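Local coordinates for protein multicopper oxidase (Arthrobacter sp. FB24, PDB 3GDC) that binds copper ions and a calcium ion and, as a laccase-type multicopper oxidase, probably oxidises phenol-type substrates with dioxygen, at residues K44-A49 and G56-G61; I52-W57 and N170-D175; P140-G145 and V212-P217; E181-N186 and A276-M281. All coordinates share one frame; numbering follows the deposited sequence.

Interaction 1: K44-A49 and G56-G61; sequences KDFEIA and GWSYNG
The ammonium nitrogen NZ of K44 bonds to the carbonyl oxygen O of G61 at 2.8 Å. It lies in the carbonyl plane, on a lone pair. K44 gets there as a stretched chain: CG is anti to the backbone N (chi1 -177°), and every later torsion is also anti. CG of K44 lies over one face of the F46 ring, above the plane toward the rim. The same G61 oxygen also lies near the plane of F46 at its edge, 3.5 Å from CE1. S58 meets that ring edge too, with its OG 3.8 Å from F46 CZ. The hydroxyl has its polar partner elsewhere, in a hydrogen bond with O of V42. The backbones join in an antiparallel hydrogen-bonded pair. N of K44 donates to O of G56 at 3.0 Å. N of G56 returns a bond to O of K44 at 2.8 Å. G56 has no side chain, and the F46 edge lies beside its CA, with CE2 at 4.2 Å. The contact lies in the beta hairpin of strands 33-49 and 52-59. Its chemistry is mixed: two backbone bonds form one pair of the hairpin, and one lysine ties the turn after strand 52-59 back to strand 33-49, with its CG over the rim of the F46 ring.

Interaction 2: I52-W57 and N170-D175; sequences IIFKGW and NGYNTD. With CA (calcium ion), chain H.
F54 and T174 are the closest backbone pair, CA to CA 6.5 Å, and no direct hydrogen bond joins the two segments. The side chains carry the contact instead. F54 holds CG anti to the backbone N (chi1 -176°), which sends its ring toward Y172. The two rings form a T-shaped, edge-to-face pair with centroids 4.9 Å apart and planes at 69°. Y172 presents its edge to the face of F54. Its CD1 stands 3.6 Å above the plane of F54, over the ring centre. The F54 edge is used as well: O of N173 lies in the ring plane, 3.6 Å from CE1. Next to it the methyl CG2 of T174 reaches the methyl CG2 of I52 at 4.1 Å. One water links the backbones, donating to O of I53 at 3.0 Å and only weakly to O of T174. Beyond the contact, the loop closes on a calcium ion. N173 binds it through OD1 at 2.4 Å, and D175 through OD1 at 2.5 Å. G176, D179 and E181 complete the site. N173 thus serves two ends, its side-chain OD1 on the metal and its backbone O beside F54. Beside the calcium site, the contact joins the first multicopper oxidase family region (44-157) to the second (158-288). It sets strand 52-59 against the end of strand 163-172, in another sheet. I48 of strand 33-49 packs on Y172, and T174 touches F182 of strand 182-185, the neighbour of strand 163-172.

Interaction 3: P140-G145 and V212-P217; sequences PHIAKG and VLEYDP. With CU (copper (II) ion), chain D.
V212 meets I142 first, its backbone O lying 4.3 Å from the methyl CG2 of the isoleucine. That oxygen has its hydrogen bond from NE2 of Q250. E214 comes next and faces the helix 138-143. Its CB packs on the CB of A143 at 3.9 Å. The chain then bends at chi2 (53°), which folds the carboxylate back along its own segment. OE2 accepts the backbone N of Y215 at 2.8 Å, on its anti side and 26° out of the carboxylate plane. OE1 bonds to OG1 of T273 of the second subunit, with a weak bond to NE2 of Q250 besides. The CD1 methyl of I142 lies 4.4 Å from OE1. Y215 lies against E214: CG of the glutamate sits 3.5 Å above the centre of the tyrosine ring. The ring also reaches the helix, with CE2 3.8 Å from CB of A143. The methyl of A143 thus meets two neighbours, CB of E214 and the Y215 ring. P217, at the end of the segment, packs on I218 of the second subunit. On the helix, H141 does not touch this loop but binds a copper ion through ND1 at 2.2 Å, with H88 and C133, the ligand pattern of a type 1 site. The contact itself is apolar and has no hydrogen bond across it. The carboxylate at its margin is met by a backbone N-H and a hydroxyl, an arrangement consistent with a charged E214 that links this loop to the second subunit.

Interaction 4: E181-N186 and A276-M281; sequences EFYSVN and AELGWM. With CA (calcium ion), chain H.
Y183 carries its ring anti to the carbonyl carbon (chi1 -60°), which sets the ring edge against L278. W280 has its indole anti to the backbone N (chi1 177°), which lays one face beside V185. L278 and W280 belong to a loop with a type I beta turn from A276 to G279 and an inverse gamma turn centred on W280. It docks on strand 182-185, which starts with a classic beta bulge: E181 and F182 both face Y172. One hydrogen bond joins the segments, from N of Y183 to O of L278 at 2.9 Å, with the donor well above the carbonyl plane. CA of F182 makes a CA-H...O contact with the same oxygen at 3.4 Å. A second such contact runs back from CA of G279 to O of Y183, at 3.2 Å. CB of L278 touches the Y183 edge at CD2, 3.7 Å away. CG1 of V185 lies 3.7 Å from CZ3 of W280. F275 stacks on Y183. At the start of the strand E181 binds the calcium ion with both carboxylate oxygens, OE1 and OE2 each at 2.5 Å.

Overall arrangement
Interactions 1 and 2 share strand 52-59, and their centres are 8 Å apart. Between them N of F54 probably bonds to O of F46 at 2.7 Å. Interaction 2 meets interaction 3 at K144, whose NZ lies 2.7 Å from O of K55 and whose O lies 2.9 Å from N of W57. The W57 ring also packs on the copper ligand H141, with CZ3 3.4 Å from ND1. The calcium ion connects interactions 2 and 4, where OE1 of E181 also bonds to N of T174 at 2.8 Å. OD2 of D216 and OH of Y183, 2.8 Å apart, tie interaction 3 to interaction 4.

Interaction 1: K44-A49 and G56-G61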
# COMPACT_ATOMS: atom_id res chain seq x y z
N LYS A 44 -26.32 10.39 -17.23
CA LYS A 44 -25.79 11.49 -18.03
C LYS A 44 -24.60 11.02 -18.84
O LYS A 44 -23.75 10.31 -18.31
CB LYS A 44 -25.37 12.65 -17.12
CG LYS A 44 -24.88 13.91 -17.84
CD LYS A 44 -24.86 15.12 -16.92
CE LYS A 44 -24.30 16.34 -17.64
NZ LYS A 44 -23.95 17.45 -16.70
N ASP A 45 -24.55 11.43 -20.10
CA ASP A 45 -23.39 11.18 -20.96
C ASP A 45 -22.34 12.26 -20.75
O ASP A 45 -22.66 13.44 -20.64
CB ASP A 45 -23.81 11.17 -22.43
CG ASP A 45 -24.62 9.95 -22.81
OD1 ASP A 45 -24.75 9.02 -21.98
OD2 ASP A 45 -25.13 9.92 -23.95
N PHE A 46 -21.07 11.83 -20.73
CA PHE A 46 -19.92 12.71 -20.58
C PHE A 46 -18.90 12.38 -21.66
O PHE A 46 -18.58 11.21 -21.87
CB PHE A 46 -19.28 12.51 -19.20
CG PHE A 46 -20.20 12.79 -18.04
CD1 PHE A 46 -20.36 14.09 -17.56
CD2 PHE A 46 -20.89 11.76 -17.42
CE1 PHE A 46 -21.21 14.36 -16.47
CE2 PHE A 46 -21.75 12.01 -16.33
CZ PHE A 46 -21.90 13.31 -15.85
N GLU A 47 -18.40 13.40 -22.34
CA GLU A 47 -17.31 13.18 -23.29
C GLU A 47 -15.97 13.29 -22.57
O GLU A 47 -15.46 14.39 -22.37
CB GLU A 47 -17.40 14.17 -24.47
CG GLU A 47 -16.35 13.86 -25.54
CD GLU A 47 -16.62 14.55 -26.87
OE1 GLU A 47 -17.56 15.36 -26.98
OE2 GLU A 47 -15.87 14.26 -27.83
N ILE A 48 -15.42 12.14 -22.19
CA ILE A 48 -14.21 12.12 -21.34
C ILE A 48 -12.90 12.21 -22.13
O ILE A 48 -11.88 12.68 -21.60
CB ILE A 48 -14.20 10.90 -20.39
CG1 ILE A 48 -14.44 9.60 -21.17
CG2 ILE A 48 -15.28 11.08 -19.30
CD1 ILE A 48 -13.91 8.34 -20.49
N ALA A 49 -12.94 11.74 -23.37
CA ALA A 49 -11.83 11.83 -24.31
C ALA A 49 -12.45 12.19 -25.66
O ALA A 49 -13.63 11.90 -25.89
CB ALA A 49 -11.10 10.50 -24.37
N GLY A 56 -22.54 7.77 -17.96
CA GLY A 56 -22.34 7.85 -16.52
C GLY A 56 -23.62 7.77 -15.70
O GLY A 56 -24.72 8.03 -16.19
N TRP A 57 -23.44 7.34 -14.45
CA TRP A 57 -24.43 7.48 -13.41
C TRP A 57 -23.80 8.48 -12.45
O TRP A 57 -22.73 8.21 -11.88
CB TRP A 57 -24.64 6.15 -12.69
CG TRP A 57 -25.29 5.07 -13.51
CD1 TRP A 57 -26.02 5.22 -14.65
CD2 TRP A 57 -25.29 3.67 -13.22
NE1 TRP A 57 -26.47 4.00 -15.10
CE2 TRP A 57 -26.03 3.03 -14.24
CE3 TRP A 57 -24.71 2.89 -12.20
CZ2 TRP A 57 -26.22 1.64 -14.27
CZ3 TRP A 57 -24.91 1.51 -12.22
CH2 TRP A 57 -25.64 0.90 -13.26
N SER A 58 -24.44 9.62 -12.27
CA SER A 58 -23.81 10.71 -11.54
C SER A 58 -24.73 11.33 -10.50
O SER A 58 -25.95 11.39 -10.69
CB SER A 58 -23.36 11.81 -12.51
OG SER A 58 -24.48 12.42 -13.14
N TYR A 59 -24.14 11.80 -9.42
CA TYR A 59 -24.84 12.63 -8.45
C TYR A 59 -24.79 14.08 -8.92
O TYR A 59 -23.69 14.65 -9.06
CB TYR A 59 -24.19 12.51 -7.08
CG TYR A 59 -24.24 11.15 -6.43
CD1 TYR A 59 -25.45 10.55 -6.08
CD2 TYR A 59 -23.05 10.49 -6.08
CE1 TYR A 59 -25.49 9.30 -5.46
CE2 TYR A 59 -23.08 9.25 -5.43
CZ TYR A 59 -24.30 8.66 -5.13
OH TYR A 59 -24.33 7.44 -4.49
N ASN A 60 -25.96 14.68 -9.15
CA ASN A 60 -26.09 16.08 -9.58
C ASN A 60 -25.38 16.39 -10.91
O ASN A 60 -24.93 17.52 -11.14
CB ASN A 60 -25.62 17.05 -8.48
CG ASN A 60 -26.60 17.15 -7.33
OD1 ASN A 60 -27.66 16.51 -7.33
ND2 ASN A 60 -26.26 17.96 -6.33
N GLY A 61 -25.30 15.38 -11.77
CA GLY A 61 -24.81 15.56 -13.15
C GLY A 61 -23.34 15.89 -13.28
O GLY A 61 -22.92 16.50 -14.27

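Interaction 2: I52-W57 and N170-D175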
# COMPACT_ATOMS: atom_id res chain seq x y z
N ILE A 52 -15.15 9.99 -27.26
CA ILE A 52 -15.44 8.89 -26.34
C ILE A 52 -16.52 9.33 -25.36
O ILE A 52 -16.27 10.17 -24.48
CB ILE A 52 -14.17 8.42 -25.58
CG1 ILE A 52 -13.05 8.03 -26.57
CG2 ILE A 52 -14.50 7.28 -24.61
CD1 ILE A 52 -13.34 6.82 -27.46
N ILE A 53 -17.72 8.79 -25.52
CA ILE A 53 -18.86 9.18 -24.71
C ILE A 53 -19.09 8.14 -23.63
O ILE A 53 -19.45 7.00 -23.91
CB ILE A 53 -20.14 9.37 -25.54
CG1 ILE A 53 -19.91 10.33 -26.72
CG2 ILE A 53 -21.29 9.83 -24.64
CD1 ILE A 53 -19.34 11.70 -26.33
N PHE A 54 -18.88 8.56 -22.38
CA PHE A 54 -19.04 7.69 -21.23
C PHE A 54 -20.47 7.85 -20.72
O PHE A 54 -20.89 8.96 -20.41
CB PHE A 54 -18.02 8.07 -20.15
CG PHE A 54 -18.04 7.16 -18.95
CD1 PHE A 54 -17.44 5.90 -19.01
CD2 PHE A 54 -18.64 7.57 -17.76
CE1 PHE A 54 -17.46 5.05 -17.89
CE2 PHE A 54 -18.65 6.73 -16.64
CZ PHE A 54 -18.07 5.47 -16.71
N LYS A 55 -21.22 6.74 -20.68
CA LYS A 55 -22.58 6.73 -20.14
C LYS A 55 -22.48 6.62 -18.62
O LYS A 55 -22.28 5.53 -18.07
CB LYS A 55 -23.41 5.58 -20.71
CG LYS A 55 -23.44 5.53 -22.25
CD LYS A 55 -24.61 4.70 -22.77
CE LYS A 55 -25.96 5.39 -22.54
NZ LYS A 55 -26.11 6.65 -23.33
N GLY A 56 -22.54 7.77 -17.96
CA GLY A 56 -22.34 7.85 -16.52
C GLY A 56 -23.62 7.77 -15.70
O GLY A 56 -24.72 8.03 -16.19
N TRP A 57 -23.44 7.34 -14.45
CA TRP A 57 -24.43 7.48 -13.41
C TRP A 57 -23.80 8.48 -12.45
O TRP A 57 -22.73 8.21 -11.88
CB TRP A 57 -24.64 6.15 -12.69
CG TRP A 57 -25.29 5.07 -13.51
CD1 TRP A 57 -26.02 5.22 -14.65
CD2 TRP A 57 -25.29 3.67 -13.22
NE1 TRP A 57 -26.47 4.00 -15.10
CE2 TRP A 57 -26.03 3.03 -14.24
CE3 TRP A 57 -24.71 2.89 -12.20
CZ2 TRP A 57 -26.22 1.64 -14.27
CZ3 TRP A 57 -24.91 1.51 -12.22
CH2 TRP A 57 -25.64 0.90 -13.26
N ASN A 170 -9.96 8.79 -10.23
CA ASN A 170 -10.86 7.75 -10.71
C ASN A 170 -10.37 7.07 -11.99
O ASN A 170 -9.27 7.37 -12.50
CB ASN A 170 -12.27 8.31 -10.93
CG ASN A 170 -12.33 9.29 -12.11
OD1 ASN A 170 -11.33 9.53 -12.77
ND2 ASN A 170 -13.52 9.85 -12.38
N GLY A 171 -11.20 6.17 -12.50
CA GLY A 171 -10.93 5.46 -13.74
C GLY A 171 -12.21 5.33 -14.53
O GLY A 171 -13.31 5.38 -13.96
N TYR A 172 -12.07 5.17 -15.84
CA TYR A 172 -13.21 4.99 -16.72
C TYR A 172 -13.07 3.69 -17.48
O TYR A 172 -12.11 3.50 -18.23
CB TYR A 172 -13.36 6.16 -17.69
CG TYR A 172 -13.71 7.46 -17.00
CD1 TYR A 172 -14.99 7.66 -16.47
CD2 TYR A 172 -12.76 8.46 -16.84
CE1 TYR A 172 -15.32 8.84 -15.82
CE2 TYR A 172 -13.08 9.66 -16.18
CZ TYR A 172 -14.37 9.83 -15.68
OH TYR A 172 -14.71 10.98 -15.02
N ASN A 173 -14.04 2.81 -17.25
CA ASN A 173 -14.16 1.54 -17.95
C ASN A 173 -15.15 1.74 -19.09
O ASN A 173 -16.37 1.75 -18.89
CB ASN A 173 -14.63 0.46 -16.97
CG ASN A 173 -14.75 -0.92 -17.61
OD1 ASN A 173 -14.55 -1.08 -18.82
ND2 ASN A 173 -15.07 -1.92 -16.80
N THR A 174 -14.62 1.94 -20.29
CA THR A 174 -15.44 2.33 -21.43
C THR A 174 -15.89 1.16 -22.32
O THR A 174 -16.89 1.27 -23.02
CB THR A 174 -14.72 3.39 -22.30
OG1 THR A 174 -13.54 2.81 -22.85
CG2 THR A 174 -14.33 4.61 -21.47
N ASP A 175 -15.16 0.04 -22.29
CA ASP A 175 -15.42 -1.05 -23.24
C ASP A 175 -15.81 -2.38 -22.58
O ASP A 175 -15.76 -3.43 -23.21
CB ASP A 175 -14.23 -1.25 -24.20
CG ASP A 175 -12.93 -1.66 -23.48
OD1 ASP A 175 -12.98 -2.25 -22.38
OD2 ASP A 175 -11.84 -1.39 -24.05
CA CA H . -12.61 -1.99 -19.96
O HOH W 1 -17.99 4.50 -23.13

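Interaction 3: P140-G145 and V212-P217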
# COMPACT_ATOMS: atom_id res chain seq x y z
N PRO A 140 -19.89 -1.67 -11.18
CA PRO A 140 -20.46 -0.63 -12.04
C PRO A 140 -21.14 0.51 -11.29
O PRO A 140 -21.11 1.64 -11.76
CB PRO A 140 -21.49 -1.38 -12.89
CG PRO A 140 -21.76 -2.64 -12.17
CD PRO A 140 -20.51 -2.98 -11.43
N HIS A 141 -21.73 0.24 -10.13
CA HIS A 141 -22.42 1.29 -9.38
C HIS A 141 -21.48 2.36 -8.84
O HIS A 141 -21.85 3.53 -8.77
CB HIS A 141 -23.35 0.71 -8.32
CG HIS A 141 -24.64 0.20 -8.88
ND1 HIS A 141 -25.77 0.99 -9.00
CD2 HIS A 141 -24.97 -1.01 -9.41
CE1 HIS A 141 -26.74 0.29 -9.55
NE2 HIS A 141 -26.28 -0.92 -9.81
N ILE A 142 -20.25 1.97 -8.50
CA ILE A 142 -19.23 2.96 -8.14
C ILE A 142 -18.55 3.48 -9.42
O ILE A 142 -18.43 4.69 -9.63
CB ILE A 142 -18.18 2.40 -7.14
CG1 ILE A 142 -18.86 1.97 -5.83
CG2 ILE A 142 -17.09 3.44 -6.83
CD1 ILE A 142 -17.94 1.20 -4.87
N ALA A 143 -18.13 2.56 -10.28
CA ALA A 143 -17.33 2.91 -11.47
C ALA A 143 -18.05 3.80 -12.49
O ALA A 143 -17.41 4.58 -13.21
CB ALA A 143 -16.79 1.64 -12.15
N LYS A 144 -19.37 3.69 -12.56
CA LYS A 144 -20.15 4.52 -13.48
C LYS A 144 -20.23 5.99 -13.07
O LYS A 144 -20.68 6.82 -13.85
CB LYS A 144 -21.54 3.93 -13.76
CG LYS A 144 -21.50 2.58 -14.49
CD LYS A 144 -21.69 2.72 -15.98
CE LYS A 144 -23.15 2.91 -16.33
NZ LYS A 144 -23.33 3.04 -17.81
N GLY A 145 -19.80 6.32 -11.85
CA GLY A 145 -19.61 7.71 -11.49
C GLY A 145 -20.20 8.14 -10.15
O GLY A 145 -20.04 9.29 -9.76
N VAL A 212 -11.05 6.74 -5.60
CA VAL A 212 -12.22 5.89 -5.89
C VAL A 212 -11.99 4.88 -7.03
O VAL A 212 -12.91 4.21 -7.46
CB VAL A 212 -13.49 6.72 -6.17
CG1 VAL A 212 -13.78 7.65 -5.01
CG2 VAL A 212 -13.34 7.51 -7.48
N LEU A 213 -10.75 4.78 -7.49
CA LEU A 213 -10.44 3.94 -8.64
C LEU A 213 -10.92 2.50 -8.46
O LEU A 213 -10.56 1.82 -7.51
CB LEU A 213 -8.94 3.99 -8.95
CG LEU A 213 -8.43 3.10 -10.08
CD1 LEU A 213 -9.05 3.51 -11.42
CD2 LEU A 213 -6.92 3.23 -10.11
N GLU A 214 -11.76 2.05 -9.39
CA GLU A 214 -12.25 0.69 -9.38
C GLU A 214 -11.35 -0.19 -10.26
O GLU A 214 -10.59 0.32 -11.11
CB GLU A 214 -13.71 0.66 -9.88
CG GLU A 214 -14.40 -0.71 -9.81
CD GLU A 214 -14.31 -1.32 -8.42
OE1 GLU A 214 -15.15 -0.94 -7.57
OE2 GLU A 214 -13.39 -2.14 -8.17
N TYR A 215 -11.40 -1.51 -10.01
CA TYR A 215 -10.71 -2.54 -10.81
C TYR A 215 -9.22 -2.68 -10.48
O TYR A 215 -8.76 -3.76 -10.10
CB TYR A 215 -10.98 -2.37 -12.32
CG TYR A 215 -12.46 -2.30 -12.68
CD1 TYR A 215 -13.28 -3.42 -12.54
CD2 TYR A 215 -13.03 -1.12 -13.15
CE1 TYR A 215 -14.63 -3.36 -12.85
CE2 TYR A 215 -14.39 -1.05 -13.47
CZ TYR A 215 -15.18 -2.17 -13.32
OH TYR A 215 -16.52 -2.11 -13.63
N ASP A 216 -8.46 -1.59 -10.62
CA ASP A 216 -7.05 -1.57 -10.24
C ASP A 216 -6.92 -1.48 -8.71
O ASP A 216 -7.58 -0.65 -8.09
CB ASP A 216 -6.34 -0.39 -10.89
CG ASP A 216 -6.31 -0.49 -12.41
OD1 ASP A 216 -5.58 -1.37 -12.93
OD2 ASP A 216 -6.99 0.32 -13.08
N PRO A 217 -6.07 -2.33 -8.10
CA PRO A 217 -6.05 -2.40 -6.64
C PRO A 217 -5.43 -1.19 -5.91
O PRO A 217 -5.74 -0.97 -4.74
CB PRO A 217 -5.22 -3.66 -6.35
CG PRO A 217 -4.34 -3.82 -7.56
CD PRO A 217 -5.12 -3.28 -8.72
CU CU D . -26.10 2.76 -7.82

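Interaction 4: E181-N186 and A276-M281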
# COMPACT_ATOMS: atom_id res chain seq x y z
N GLU A 181 -9.87 2.08 -19.18
CA GLU A 181 -9.29 2.59 -20.43
C GLU A 181 -8.72 4.00 -20.25
O GLU A 181 -7.77 4.39 -20.95
CB GLU A 181 -10.34 2.57 -21.55
CG GLU A 181 -10.59 1.17 -22.14
CD GLU A 181 -11.19 0.19 -21.15
OE1 GLU A 181 -12.31 0.44 -20.66
OE2 GLU A 181 -10.55 -0.86 -20.88
N PHE A 182 -9.30 4.75 -19.32
CA PHE A 182 -8.80 6.08 -18.97
C PHE A 182 -8.79 6.32 -17.46
O PHE A 182 -9.46 5.61 -16.70
CB PHE A 182 -9.63 7.18 -19.64
CG PHE A 182 -9.65 7.09 -21.14
CD1 PHE A 182 -8.60 7.62 -21.89
CD2 PHE A 182 -10.69 6.44 -21.80
CE1 PHE A 182 -8.61 7.51 -23.29
CE2 PHE A 182 -10.70 6.33 -23.20
CZ PHE A 182 -9.65 6.87 -23.93
N TYR A 183 -8.02 7.32 -17.06
CA TYR A 183 -7.86 7.69 -15.64
C TYR A 183 -7.93 9.19 -15.52
O TYR A 183 -7.61 9.91 -16.47
CB TYR A 183 -6.53 7.17 -15.09
CG TYR A 183 -6.39 5.67 -15.17
CD1 TYR A 183 -6.69 4.87 -14.07
CD2 TYR A 183 -5.97 5.03 -16.35
CE1 TYR A 183 -6.57 3.48 -14.13
CE2 TYR A 183 -5.86 3.65 -16.43
CZ TYR A 183 -6.16 2.87 -15.31
OH TYR A 183 -6.03 1.51 -15.37
N SER A 184 -8.36 9.70 -14.37
CA SER A 184 -8.41 11.15 -14.22
C SER A 184 -8.23 11.57 -12.78
O SER A 184 -8.31 10.74 -11.87
CB SER A 184 -9.72 11.72 -14.80
OG SER A 184 -10.76 11.80 -13.82
N VAL A 185 -7.93 12.85 -12.59
CA VAL A 185 -8.21 13.52 -11.33
C VAL A 185 -9.32 14.54 -11.58
O VAL A 185 -9.22 15.39 -12.47
CB VAL A 185 -6.95 14.13 -10.67
CG1 VAL A 185 -6.07 14.89 -11.67
CG2 VAL A 185 -7.35 15.06 -9.51
N ASN A 186 -10.40 14.42 -10.81
CA ASN A 186 -11.54 15.33 -10.94
C ASN A 186 -12.36 15.29 -12.23
O ASN A 186 -13.07 16.24 -12.55
CB ASN A 186 -11.14 16.77 -10.54
CG ASN A 186 -10.91 16.90 -9.05
OD1 ASN A 186 -11.19 15.96 -8.30
ND2 ASN A 186 -10.42 18.05 -8.62
N ALA A 276 -0.83 7.29 -15.54
CA ALA A 276 -0.38 8.62 -15.96
C ALA A 276 -0.57 8.83 -17.46
O ALA A 276 -1.11 9.86 -17.88
CB ALA A 276 1.08 8.83 -15.56
N GLU A 277 -0.16 7.84 -18.24
CA GLU A 277 -0.18 7.94 -19.70
C GLU A 277 -1.59 7.80 -20.27
O GLU A 277 -1.82 8.07 -21.46
CB GLU A 277 0.81 6.94 -20.32
CG GLU A 277 2.26 7.29 -19.96
CD GLU A 277 3.28 6.79 -20.98
OE1 GLU A 277 4.24 7.54 -21.27
OE2 GLU A 277 3.12 5.65 -21.47
N LEU A 278 -2.54 7.42 -19.42
CA LEU A 278 -3.94 7.30 -19.81
C LEU A 278 -4.85 8.33 -19.11
O LEU A 278 -6.06 8.16 -19.07
CB LEU A 278 -4.43 5.86 -19.63
CG LEU A 278 -3.81 4.82 -20.56
CD1 LEU A 278 -4.23 3.41 -20.18
CD2 LEU A 278 -4.16 5.14 -22.01
N GLY A 279 -4.25 9.39 -18.58
CA GLY A 279 -5.00 10.58 -18.20
C GLY A 279 -4.75 11.16 -16.83
O GLY A 279 -5.10 12.31 -16.57
N TRP A 280 -4.15 10.37 -15.94
CA TRP A 280 -3.89 10.83 -14.57
C TRP A 280 -2.52 11.53 -14.52
O TRP A 280 -1.55 11.04 -13.95
CB TRP A 280 -4.11 9.66 -13.58
CG TRP A 280 -3.82 9.87 -12.09
CD1 TRP A 280 -3.85 8.88 -11.13
CD2 TRP A 280 -3.44 11.07 -11.39
NE1 TRP A 280 -3.50 9.38 -9.91
CE2 TRP A 280 -3.25 10.72 -10.03
CE3 TRP A 280 -3.24 12.41 -11.78
CZ2 TRP A 280 -2.87 11.66 -9.06
CZ3 TRP A 280 -2.86 13.34 -10.82
CH2 TRP A 280 -2.67 12.95 -9.47
N MET A 281 -2.47 12.70 -15.17
CA MET A 281 -1.32 13.59 -15.11
C MET A 281 -1.74 15.04 -15.33
O MET A 281 -2.70 15.31 -16.06
CB MET A 281 -0.22 13.17 -16.10
CG MET A 281 -0.58 13.25 -17.56
SD MET A 281 0.80 12.86 -18.69
CE MET A 281 2.14 13.72 -17.95
CA CA H . -12.61 -1.99 -19.96